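Local coordinates for N-acetylmuramoyl-L-alanine amidase (Clostridium intestinale URNW, PDB 6SRT), which probably hydrolyses the amide bond between N-acetylmuramic acid and L-alanine in bacterial cell-wall peptidoglycan, as a zinc-dependent endolysin of the amidase 2 family, at residues N42-H47 / F104-E109; Y46-D51 / T150-N155; G72-I77 / R85-N90. One frame throughout, in Å; residues are numbered along the deposited sequence.

In the fold
All three contacts are buried parts of one mixed sheet and the zinc site that His47 of its inner strand 43-48 helps to build. Contact 1, the most central, pairs parallel strands 43-48 and 103-108 through backbone bonds and packs their isoleucines and tyrosine against helix 119-136. Contact 2 starts from the same strand but meets a loop; there zinc and cysteine sulfur take the lead, joined to contact 1 through His47. Contact 3 continues the sheet beyond strand 103-108, where Ala107 O and Ile77 N lie 2.8 Å apart, and is richer in charge, with partly exposed Arg85 and Glu89 at one side. Its Tyr73 packs on His47, so all three reach the metal pocket.

Contact 1. Residues N42-H47 / F104-E109; sequences NMIVYH and FGIASE. With ZN (zinc ion), chain B.
Ile44 and Ile106 meet on one face of a parallel strand pair, CG2 of Ile44 lying 3.6 Å from CD1 of Ile106. The two branched chains cross at a slant, and their torsions explain the meeting: CG2 of Ile44 stands anti to its own backbone N, whereas the CG1 branch of Ile106 (chi1 -57°) is anti to the carbonyl carbon and carries CD1 outward. That same methyl reaches Tyr46, with CE1 of Tyr46 4.1 Å from CD1 of Ile106; the tyrosine runs alongside Ile106, pointing the same way, while CG2 of Ile44 covers one face of its ring near the rim. Beta-branched and aromatic residues suit this buried, largely apolar face.

On the other face stand Val45, His47 and Ala107. His47 places CG anti to its carbonyl carbon (chi1 -60°), which swings the ring back along the strand over Gly105; CA of Gly105 lies at the ring edge, 4.2 Å from CD2 of His47. Gly105 offers only backbone to the ring edge, and the small Ala107 meets only its CB. ND1 of His47 binds the zinc ion at 2.1 Å, and NE2 is hydrogen-bonded to His95, so both ring nitrogens are engaged and the ring's rotation is fixed.

Five backbone hydrogen bonds join the strands, from Phe104 N to Met43 O through to Ser108 N to His47 O. The bond from Ile106 N to Val45 O is 3.0 Å and nearly straight (172°). A water donates to His47 O and Ile106 O and also bonds Ser108 OG, giving both carbonyls a second partner.

Helix 119-136 packs on the isoleucine face through Leu125, Leu128 and Met133, Tyr46 OH bonding its Ser129. Strands 140-143 and 75-77 flank the pair within the sheet.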
loop_
_atom_site.group_PDB
_atom_site.type_symbol
_atom_site.label_atom_id
_atom_site.label_comp_id
_atom_site.label_asym_id
_atom_site.label_seq_id
_atom_site.Cartn_x
_atom_site.Cartn_y
_atom_site.Cartn_z
ATOM N N ASN A 42 -8.548 10.104 -1.766
ATOM C CA ASN A 42 -7.962 11.212 -2.522
ATOM C C ASN A 42 -6.452 11.254 -2.355
ATOM O O ASN A 42 -5.822 12.268 -2.717
ATOM C CB ASN A 42 -8.653 12.513 -2.257
ATOM C CG ASN A 42 -8.461 12.983 -0.825
ATOM O OD1 ASN A 42 -7.679 12.442 -0.058
ATOM N ND2 ASN A 42 -9.190 14.036 -0.453
ATOM N N MET A 43 -5.847 10.176 -1.850
ATOM C CA MET A 43 -4.408 10.105 -1.459
ATOM C C MET A 43 -3.990 8.656 -1.659
ATOM O O MET A 43 -4.809 7.733 -1.497
ATOM C CB MET A 43 -4.231 10.555 -0.005
ATOM C CG MET A 43 -2.822 10.683 0.414
ATOM S SD MET A 43 -2.780 10.936 2.217
ATOM C CE MET A 43 -3.337 12.638 2.244
ATOM N N ILE A 44 -2.702 8.459 -2.005
ATOM C CA ILE A 44 -2.035 7.167 -1.913
ATOM C C ILE A 44 -0.855 7.343 -0.945
ATOM O O ILE A 44 -0.114 8.301 -1.069
ATOM C CB ILE A 44 -1.535 6.694 -3.282
ATOM C CG1 ILE A 44 -2.672 6.409 -4.217
ATOM C CG2 ILE A 44 -0.581 5.520 -3.158
ATOM C CD1 ILE A 44 -2.275 6.316 -5.633
ATOM N N VAL A 45 -0.767 6.432 0.003
ATOM C CA VAL A 45 0.303 6.418 1.033
ATOM C C VAL A 45 1.140 5.145 0.873
ATOM O O VAL A 45 0.589 4.014 0.856
ATOM C CB VAL A 45 -0.240 6.513 2.459
ATOM C CG1 VAL A 45 0.886 6.465 3.475
ATOM C CG2 VAL A 45 -1.060 7.766 2.666
ATOM N N TYR A 46 2.466 5.343 0.755
ATOM C CA TYR A 46 3.414 4.239 0.589
ATOM C C TYR A 46 4.032 3.832 1.928
ATOM O O TYR A 46 4.420 4.668 2.748
ATOM C CB TYR A 46 4.551 4.616 -0.368
ATOM C CG TYR A 46 4.073 4.965 -1.760
ATOM C CD1 TYR A 46 3.724 3.966 -2.622
ATOM C CD2 TYR A 46 3.956 6.254 -2.214
ATOM C CE1 TYR A 46 3.229 4.201 -3.896
ATOM C CE2 TYR A 46 3.538 6.519 -3.479
ATOM C CZ TYR A 46 3.128 5.506 -4.322
ATOM O OH TYR A 46 2.628 5.887 -5.546
ATOM N N HIS A 47 4.125 2.504 2.094
ATOM C CA HIS A 47 4.634 1.831 3.302
ATOM C C HIS A 47 5.705 0.813 2.959
ATOM O O HIS A 47 5.716 0.292 1.853
ATOM C CB HIS A 47 3.516 1.113 4.002
ATOM C CG HIS A 47 2.395 1.988 4.461
ATOM N ND1 HIS A 47 2.432 2.560 5.712
ATOM C CD2 HIS A 47 1.240 2.337 3.871
ATOM C CE1 HIS A 47 1.310 3.244 5.884
ATOM N NE2 HIS A 47 0.585 3.168 4.755
ATOM N N PHE A 104 -5.565 5.301 0.059
ATOM C CA PHE A 104 -5.042 3.945 -0.217
ATOM C C PHE A 104 -3.708 3.736 0.429
ATOM O O PHE A 104 -2.881 4.653 0.507
ATOM C CB PHE A 104 -4.877 3.744 -1.722
ATOM C CG PHE A 104 -6.167 3.574 -2.469
ATOM C CD1 PHE A 104 -6.908 2.407 -2.285
ATOM C CD2 PHE A 104 -6.579 4.534 -3.391
ATOM C CE1 PHE A 104 -8.118 2.248 -2.946
ATOM C CE2 PHE A 104 -7.777 4.324 -4.076
ATOM C CZ PHE A 104 -8.533 3.205 -3.847
ATOM N N GLY A 105 -3.530 2.546 0.946
ATOM C CA GLY A 105 -2.237 2.151 1.537
ATOM C C GLY A 105 -1.605 1.055 0.720
ATOM O O GLY A 105 -2.191 -0.022 0.498
ATOM N N ILE A 106 -0.380 1.291 0.208
ATOM C CA ILE A 106 0.397 0.338 -0.612
ATOM C C ILE A 106 1.654 0.017 0.136
ATOM O O ILE A 106 2.483 0.910 0.333
ATOM C CB ILE A 106 0.718 0.906 -1.985
ATOM C CG1 ILE A 106 -0.541 1.316 -2.778
ATOM C CG2 ILE A 106 1.554 -0.111 -2.769
ATOM C CD1 ILE A 106 -0.258 2.015 -4.069
ATOM N N ALA A 107 1.799 -1.226 0.557
ATOM C CA ALA A 107 2.988 -1.691 1.251
ATOM C C ALA A 107 3.867 -2.464 0.296
ATOM O O ALA A 107 3.367 -3.262 -0.494
ATOM C CB ALA A 107 2.634 -2.563 2.411
ATOM N N SER A 108 5.168 -2.314 0.461
ATOM C CA SER A 108 6.231 -3.050 -0.246
ATOM C C SER A 108 7.016 -3.848 0.749
ATOM O O SER A 108 7.422 -3.336 1.794
ATOM C CB SER A 108 7.100 -2.110 -1.034
ATOM O OG SER A 108 6.399 -1.436 -2.076
ATOM N N GLU A 109 7.268 -5.104 0.423
ATOM C CA GLU A 109 8.029 -6.017 1.266
ATOM C C GLU A 109 9.477 -5.572 1.383
ATOM O O GLU A 109 10.214 -5.597 0.361
ATOM C CB GLU A 109 8.010 -7.407 0.643
ATOM C CG GLU A 109 8.736 -8.490 1.431
ATOM C CD GLU A 109 8.754 -9.850 0.794
ATOM O OE1 GLU A 109 8.316 -10.009 -0.356
ATOM O OE2 GLU A 109 9.116 -10.788 1.512
HETATM ZN ZN ZN B . 3.929 2.614 7.121
HETATM O O HOH W 1 5.124 0.829 -0.866
#

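Contact 2. Residues Y46-D51 / T150-N155; sequences YHHTVD and TECPGN. With ZN (zinc ion), chain B.
Cys152 and His48 meet beside the zinc ion, and the histidine side chain can be followed outward along the loop that carries the cysteine. From His48 CB, 3.5 Å from Pro153 O, the ring starts in the crowded position between backbone N and carbonyl carbon (chi1 71°). This turn lays the imidazole flat against the peptide joining Pro153 to Gly154: the carbonyl carbon of Pro153 and N of Gly154 lie over the centre of one face, while N of Val50 approaches the opposite face near the rim. CG and ND1 pass beneath Pro153 O; ND1 is close to that oxygen but badly angled for bonding, and is instead hydrogen-bonded to N of Phe112. On the other branch, CD2 of His48 lies 3.7 Å from SG of Cys152. At the far end CE1 of His48 is 3.7 Å from CA of Gly154. NE2 of His48 is 3.7 Å from CA of Cys152. Gly154 suits its place because a CB would run into ND1 of His48.

A cis peptide bond precedes Pro153 and bends the chain there, bringing CB of Pro153 to 3.6 Å from Tyr46 O. At the start of the loop an ST turn, Cys152 N donating to Thr150 OG1, helps to set the cysteine's backbone.

SG of Cys152 binds the zinc ion at 2.3 Å and accepts a hydrogen bond from His48 N at 3.3 Å (159°). With His47 and His144 it supplies the protein ligands of the metal; an oxygen of a phosphate, probably from the crystallisation liquor, completes the four. The bond to the zinc-bound sulfur would be expected to draw electron density from it and probably helps to stabilise a thiolate, so strand 43-48 both binds the metal and may tune the loop's ligand.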
loop_
_atom_site.group_PDB
_atom_site.type_symbol
_atom_site.label_atom_id
_atom_site.label_comp_id
_atom_site.label_asym_id
_atom_site.label_seq_id
_atom_site.Cartn_x
_atom_site.Cartn_y
_atom_site.Cartn_z
ATOM N N TYR A 46 2.466 5.343 0.755
ATOM C CA TYR A 46 3.414 4.239 0.589
ATOM C C TYR A 46 4.032 3.832 1.928
ATOM O O TYR A 46 4.420 4.668 2.748
ATOM C CB TYR A 46 4.551 4.616 -0.368
ATOM C CG TYR A 46 4.073 4.965 -1.760
ATOM C CD1 TYR A 46 3.724 3.966 -2.622
ATOM C CD2 TYR A 46 3.956 6.254 -2.214
ATOM C CE1 TYR A 46 3.229 4.201 -3.896
ATOM C CE2 TYR A 46 3.538 6.519 -3.479
ATOM C CZ TYR A 46 3.128 5.506 -4.322
ATOM O OH TYR A 46 2.628 5.887 -5.546
ATOM N N HIS A 47 4.125 2.504 2.094
ATOM C CA HIS A 47 4.634 1.831 3.302
ATOM C C HIS A 47 5.705 0.813 2.959
ATOM O O HIS A 47 5.716 0.292 1.853
ATOM C CB HIS A 47 3.516 1.113 4.002
ATOM C CG HIS A 47 2.395 1.988 4.461
ATOM N ND1 HIS A 47 2.432 2.560 5.712
ATOM C CD2 HIS A 47 1.240 2.337 3.871
ATOM C CE1 HIS A 47 1.310 3.244 5.884
ATOM N NE2 HIS A 47 0.585 3.168 4.755
ATOM N N HIS A 48 6.519 0.494 3.955
ATOM C CA HIS A 48 7.335 -0.736 3.931
ATOM C C HIS A 48 6.891 -1.601 5.078
ATOM O O HIS A 48 6.236 -1.154 6.009
ATOM C CB HIS A 48 8.838 -0.454 3.920
ATOM C CG HIS A 48 9.487 0.083 5.136
ATOM N ND1 HIS A 48 10.885 0.104 5.252
ATOM C CD2 HIS A 48 8.958 0.572 6.280
ATOM C CE1 HIS A 48 11.177 0.622 6.405
ATOM N NE2 HIS A 48 10.030 0.899 7.077
ATOM N N THR A 49 7.236 -2.877 4.996
ATOM C CA THR A 49 6.836 -3.841 6.005
ATOM C C THR A 49 7.838 -4.023 7.123
ATOM O O THR A 49 7.475 -4.608 8.156
ATOM C CB THR A 49 6.569 -5.205 5.377
ATOM O OG1 THR A 49 7.753 -5.671 4.706
ATOM C CG2 THR A 49 5.431 -5.177 4.390
ATOM N N VAL A 50 9.058 -3.589 6.943
ATOM C CA VAL A 50 10.218 -3.802 7.813
ATOM C C VAL A 50 10.665 -5.264 7.746
ATOM O O VAL A 50 11.768 -5.534 7.317
ATOM C CB VAL A 50 10.030 -3.312 9.252
ATOM C CG1 VAL A 50 11.304 -3.519 10.059
ATOM C CG2 VAL A 50 9.615 -1.851 9.282
ATOM N N ASP A 51 9.849 -6.167 8.204
ATOM C CA ASP A 51 10.146 -7.583 8.117
ATOM C C ASP A 51 9.977 -8.081 6.685
ATOM O O ASP A 51 9.106 -7.669 5.966
ATOM C CB ASP A 51 9.222 -8.374 9.025
ATOM C CG ASP A 51 9.371 -8.042 10.519
ATOM O OD1 ASP A 51 10.465 -7.734 10.970
ATOM O OD2 ASP A 51 8.395 -8.072 11.189
ATOM N N THR A 150 7.057 8.455 11.762
ATOM C CA THR A 150 7.539 7.094 11.491
ATOM C C THR A 150 8.718 7.226 10.563
ATOM O O THR A 150 8.864 8.216 9.832
ATOM C CB THR A 150 6.431 6.233 10.888
ATOM O OG1 THR A 150 6.994 4.941 10.663
ATOM C CG2 THR A 150 5.792 6.794 9.616
ATOM N N GLU A 151 9.541 6.209 10.512
ATOM C CA GLU A 151 10.596 6.106 9.457
ATOM C C GLU A 151 10.007 5.443 8.220
ATOM O O GLU A 151 10.674 5.461 7.159
ATOM C CB GLU A 151 11.750 5.275 9.990
ATOM C CG GLU A 151 12.453 5.842 11.219
ATOM C CD GLU A 151 13.885 5.335 11.439
ATOM O OE1 GLU A 151 14.035 4.130 11.556
ATOM O OE2 GLU A 151 14.798 6.154 11.513
ATOM N N CYS A 152 8.847 4.796 8.276
ATOM C CA CYS A 152 8.247 4.126 7.120
ATOM C C CYS A 152 7.993 5.157 6.027
ATOM O O CYS A 152 7.470 6.261 6.322
ATOM C CB CYS A 152 6.982 3.480 7.576
ATOM S SG CYS A 152 6.009 2.777 6.230
ATOM N N PRO A 153 8.307 4.907 4.735
ATOM C CA PRO A 153 8.672 3.594 4.119
ATOM C C PRO A 153 10.164 3.337 3.941
ATOM O O PRO A 153 10.516 2.551 3.064
ATOM C CB PRO A 153 7.943 3.718 2.796
ATOM C CG PRO A 153 8.134 5.136 2.420
ATOM C CD PRO A 153 7.906 5.869 3.709
ATOM N N GLY A 154 10.980 3.977 4.784
ATOM C CA GLY A 154 12.410 3.699 4.796
ATOM C C GLY A 154 13.210 4.664 3.949
ATOM O O GLY A 154 12.736 5.203 2.944
ATOM N N ASN A 155 14.462 4.877 4.350
ATOM C CA ASN A 155 15.270 5.961 3.768
ATOM C C ASN A 155 15.466 5.826 2.293
ATOM O O ASN A 155 15.575 6.848 1.589
ATOM C CB ASN A 155 16.612 5.979 4.463
ATOM C CG ASN A 155 16.552 6.306 5.931
ATOM O OD1 ASN A 155 15.683 7.076 6.315
ATOM N ND2 ASN A 155 17.545 5.863 6.713
HETATM ZN ZN ZN B . 3.929 2.614 7.121
#

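Contact 3. Residues G72-I77 / R85-N90; sequences GYHFYI and RGRPEN. With PO4 (phosphate ion), chain E.
Tyr73 and Arg87 are joined through their backbones where the contact is tightest: Arg87 N donates to Tyr73 O at 2.8 Å, and the same Tyr73 O receives CA of Gly86 at 3.3 Å. A CB on Gly86 would collide with that carbonyl, so glycine alone lets the chains come so close. Gly86 N bonds His74 O at 2.9 Å. His74 brings CD2 to CB of Arg87, with Pro88 O at the ring edge. Arg87 bends at CG (chi2 -84°); in the conformer described, NE passes CA of Gly72 to bond Ile71 O and NH1 bonds Val92 O.

Packing is looser and more polar around Arg85 and Glu89, both partly exposed. NH1 of Arg85 lies obliquely 3.5 Å from CE1 of Phe75. The same Arg85 NH1 forms a salt bridge with Glu89 OE1 at 2.9 Å, meeting the oxygen on its anti side. OE1 also sits at the edge of the phenylalanine ring, while OE2 pairs with Lys135 and Tyr136. A water links NH1, His74 O and Arg87 O.

Phe75 and Arg85 form an antiparallel non-hydrogen-bonded pair at the open end of the hairpin of strands 75-77 and 83-85. On the zinc-site side, Tyr73 OH donates to O4 of a phosphate ion, probably from the crystallisation liquor, at 2.6 Å, a tyrosine lining the metal pocket of an amidase 2 (PGRP-like) fold.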
loop_
_atom_site.group_PDB
_atom_site.type_symbol
_atom_site.label_atom_id
_atom_site.label_comp_id
_atom_site.label_asym_id
_atom_site.label_seq_id
_atom_site.Cartn_x
_atom_site.Cartn_y
_atom_site.Cartn_z
ATOM N N GLY A 72 -4.148 -4.206 6.919
ATOM C CA GLY A 72 -4.574 -2.821 6.870
ATOM C C GLY A 72 -4.278 -2.113 5.572
ATOM O O GLY A 72 -4.805 -1.025 5.359
ATOM N N TYR A 73 -3.388 -2.679 4.756
ATOM C CA TYR A 73 -3.025 -2.123 3.449
ATOM C C TYR A 73 -4.080 -2.572 2.422
ATOM O O TYR A 73 -4.588 -3.685 2.517
ATOM C CB TYR A 73 -1.655 -2.678 3.006
ATOM C CG TYR A 73 -0.581 -2.535 4.046
ATOM C CD1 TYR A 73 -0.198 -1.333 4.576
ATOM C CD2 TYR A 73 0.042 -3.695 4.512
ATOM C CE1 TYR A 73 0.848 -1.249 5.489
ATOM C CE2 TYR A 73 1.078 -3.636 5.410
ATOM C CZ TYR A 73 1.435 -2.418 5.956
ATOM O OH TYR A 73 2.499 -2.374 6.819
ATOM N N HIS A 74 -4.307 -1.722 1.419
ATOM C CA HIS A 74 -5.128 -2.116 0.269
ATOM C C HIS A 74 -4.365 -3.034 -0.688
ATOM O O HIS A 74 -5.000 -3.872 -1.359
ATOM C CB HIS A 74 -5.629 -0.892 -0.447
ATOM C CG HIS A 74 -6.531 -0.084 0.422
ATOM N ND1 HIS A 74 -6.030 0.930 1.212
ATOM C CD2 HIS A 74 -7.876 -0.185 0.616
ATOM C CE1 HIS A 74 -7.067 1.412 1.908
ATOM N NE2 HIS A 74 -8.210 0.763 1.561
ATOM N N PHE A 75 -3.041 -2.902 -0.734
ATOM C CA PHE A 75 -2.196 -3.706 -1.638
ATOM C C PHE A 75 -0.863 -3.942 -0.916
ATOM O O PHE A 75 -0.328 -3.072 -0.221
ATOM C CB PHE A 75 -1.912 -2.963 -2.947
ATOM C CG PHE A 75 -3.176 -2.656 -3.700
ATOM C CD1 PHE A 75 -3.773 -3.593 -4.502
ATOM C CD2 PHE A 75 -3.793 -1.386 -3.529
ATOM C CE1 PHE A 75 -4.963 -3.301 -5.157
ATOM C CE2 PHE A 75 -4.990 -1.103 -4.139
ATOM C CZ PHE A 75 -5.558 -2.063 -4.954
ATOM N N TYR A 76 -0.280 -5.101 -1.238
ATOM C CA TYR A 76 1.041 -5.545 -0.716
ATOM C C TYR A 76 1.849 -6.098 -1.891
ATOM O O TYR A 76 1.381 -7.045 -2.551
ATOM C CB TYR A 76 0.810 -6.600 0.375
ATOM C CG TYR A 76 2.057 -7.286 0.844
ATOM C CD1 TYR A 76 3.207 -6.570 1.150
ATOM C CD2 TYR A 76 2.102 -8.663 1.049
ATOM C CE1 TYR A 76 4.364 -7.213 1.573
ATOM C CE2 TYR A 76 3.223 -9.322 1.506
ATOM C CZ TYR A 76 4.341 -8.589 1.830
ATOM O OH TYR A 76 5.494 -9.168 2.278
ATOM N N ILE A 77 2.994 -5.508 -2.119
ATOM C CA ILE A 77 3.852 -5.825 -3.271
ATOM C C ILE A 77 5.046 -6.574 -2.735
ATOM O O ILE A 77 5.939 -5.970 -2.054
ATOM C CB ILE A 77 4.236 -4.584 -4.072
ATOM C CG1 ILE A 77 2.992 -3.773 -4.437
ATOM C CG2 ILE A 77 5.014 -5.031 -5.278
ATOM C CD1 ILE A 77 3.286 -2.559 -5.218
ATOM N N ARG A 85 -3.870 -8.233 -3.185
ATOM C CA ARG A 85 -4.950 -7.457 -2.568
ATOM C C ARG A 85 -4.890 -7.667 -1.050
ATOM O O ARG A 85 -4.735 -8.793 -0.600
ATOM C CB ARG A 85 -6.313 -7.848 -3.113
ATOM C CG ARG A 85 -7.283 -6.738 -2.778
ATOM C CD ARG A 85 -8.465 -6.413 -3.379
ATOM N NE ARG A 85 -8.466 -6.545 -4.780
ATOM C CZ ARG A 85 -8.502 -5.539 -5.615
ATOM N NH1 ARG A 85 -8.346 -4.282 -5.232
ATOM N NH2 ARG A 85 -8.664 -5.808 -6.897
ATOM N N GLY A 86 -5.153 -6.572 -0.337
ATOM C CA GLY A 86 -5.383 -6.615 1.113
ATOM C C GLY A 86 -6.836 -6.255 1.405
ATOM O O GLY A 86 -7.757 -6.983 1.059
ATOM N N ARG A 87 -7.006 -5.099 2.028
ATOM C CA ARG A 87 -8.394 -4.558 2.205
ATOM C C ARG A 87 -9.067 -4.416 0.874
ATOM O O ARG A 87 -8.432 -4.031 -0.104
ATOM C CB ARG A 87 -8.492 -3.104 2.646
ATOM C CG ARG A 87 -7.924 -2.954 4.030
ATOM C CD ARG A 87 -8.921 -3.278 5.108
ATOM N NE ARG A 87 -8.272 -3.460 6.361
ATOM C CZ ARG A 87 -8.603 -2.912 7.522
ATOM N NH1 ARG A 87 -9.516 -1.956 7.624
ATOM N NH2 ARG A 87 -8.034 -3.403 8.606
ATOM N N PRO A 88 -10.385 -4.647 0.845
ATOM C CA PRO A 88 -11.136 -4.367 -0.368
ATOM C C PRO A 88 -10.883 -2.917 -0.803
ATOM O O PRO A 88 -10.690 -1.998 -0.013
ATOM C CB PRO A 88 -12.604 -4.588 0.029
ATOM C CG PRO A 88 -12.515 -5.594 1.169
ATOM C CD PRO A 88 -11.270 -5.160 1.920
ATOM N N GLU A 89 -10.917 -2.730 -2.126
ATOM C CA GLU A 89 -10.548 -1.464 -2.777
ATOM C C GLU A 89 -11.482 -0.350 -2.366
ATOM O O GLU A 89 -11.101 0.833 -2.489
ATOM C CB GLU A 89 -10.488 -1.633 -4.276
ATOM C CG GLU A 89 -9.595 -0.614 -4.949
ATOM C CD GLU A 89 -9.506 -0.909 -6.440
ATOM O OE1 GLU A 89 -8.791 -1.865 -6.817
ATOM O OE2 GLU A 89 -10.170 -0.184 -7.243
ATOM N N ASN A 90 -12.696 -0.680 -1.929
ATOM C CA ASN A 90 -13.719 0.281 -1.505
ATOM C C ASN A 90 -13.899 0.367 0.014
ATOM O O ASN A 90 -14.857 1.029 0.468
ATOM C CB ASN A 90 -15.058 0.030 -2.200
ATOM C CG ASN A 90 -15.623 -1.353 -1.990
ATOM O OD1 ASN A 90 -14.900 -2.295 -1.651
ATOM N ND2 ASN A 90 -16.921 -1.472 -2.294
HETATM P P PO4 E . 4.034 0.133 8.791
HETATM O O1 PO4 E . 4.129 1.589 8.948
HETATM O O2 PO4 E . 3.500 -0.562 10.032
HETATM O O3 PO4 E . 5.495 -0.466 8.499
HETATM O O4 PO4 E . 3.116 -0.000 7.646
HETATM O O HOH W 2 -7.660 -3.084 -2.586
#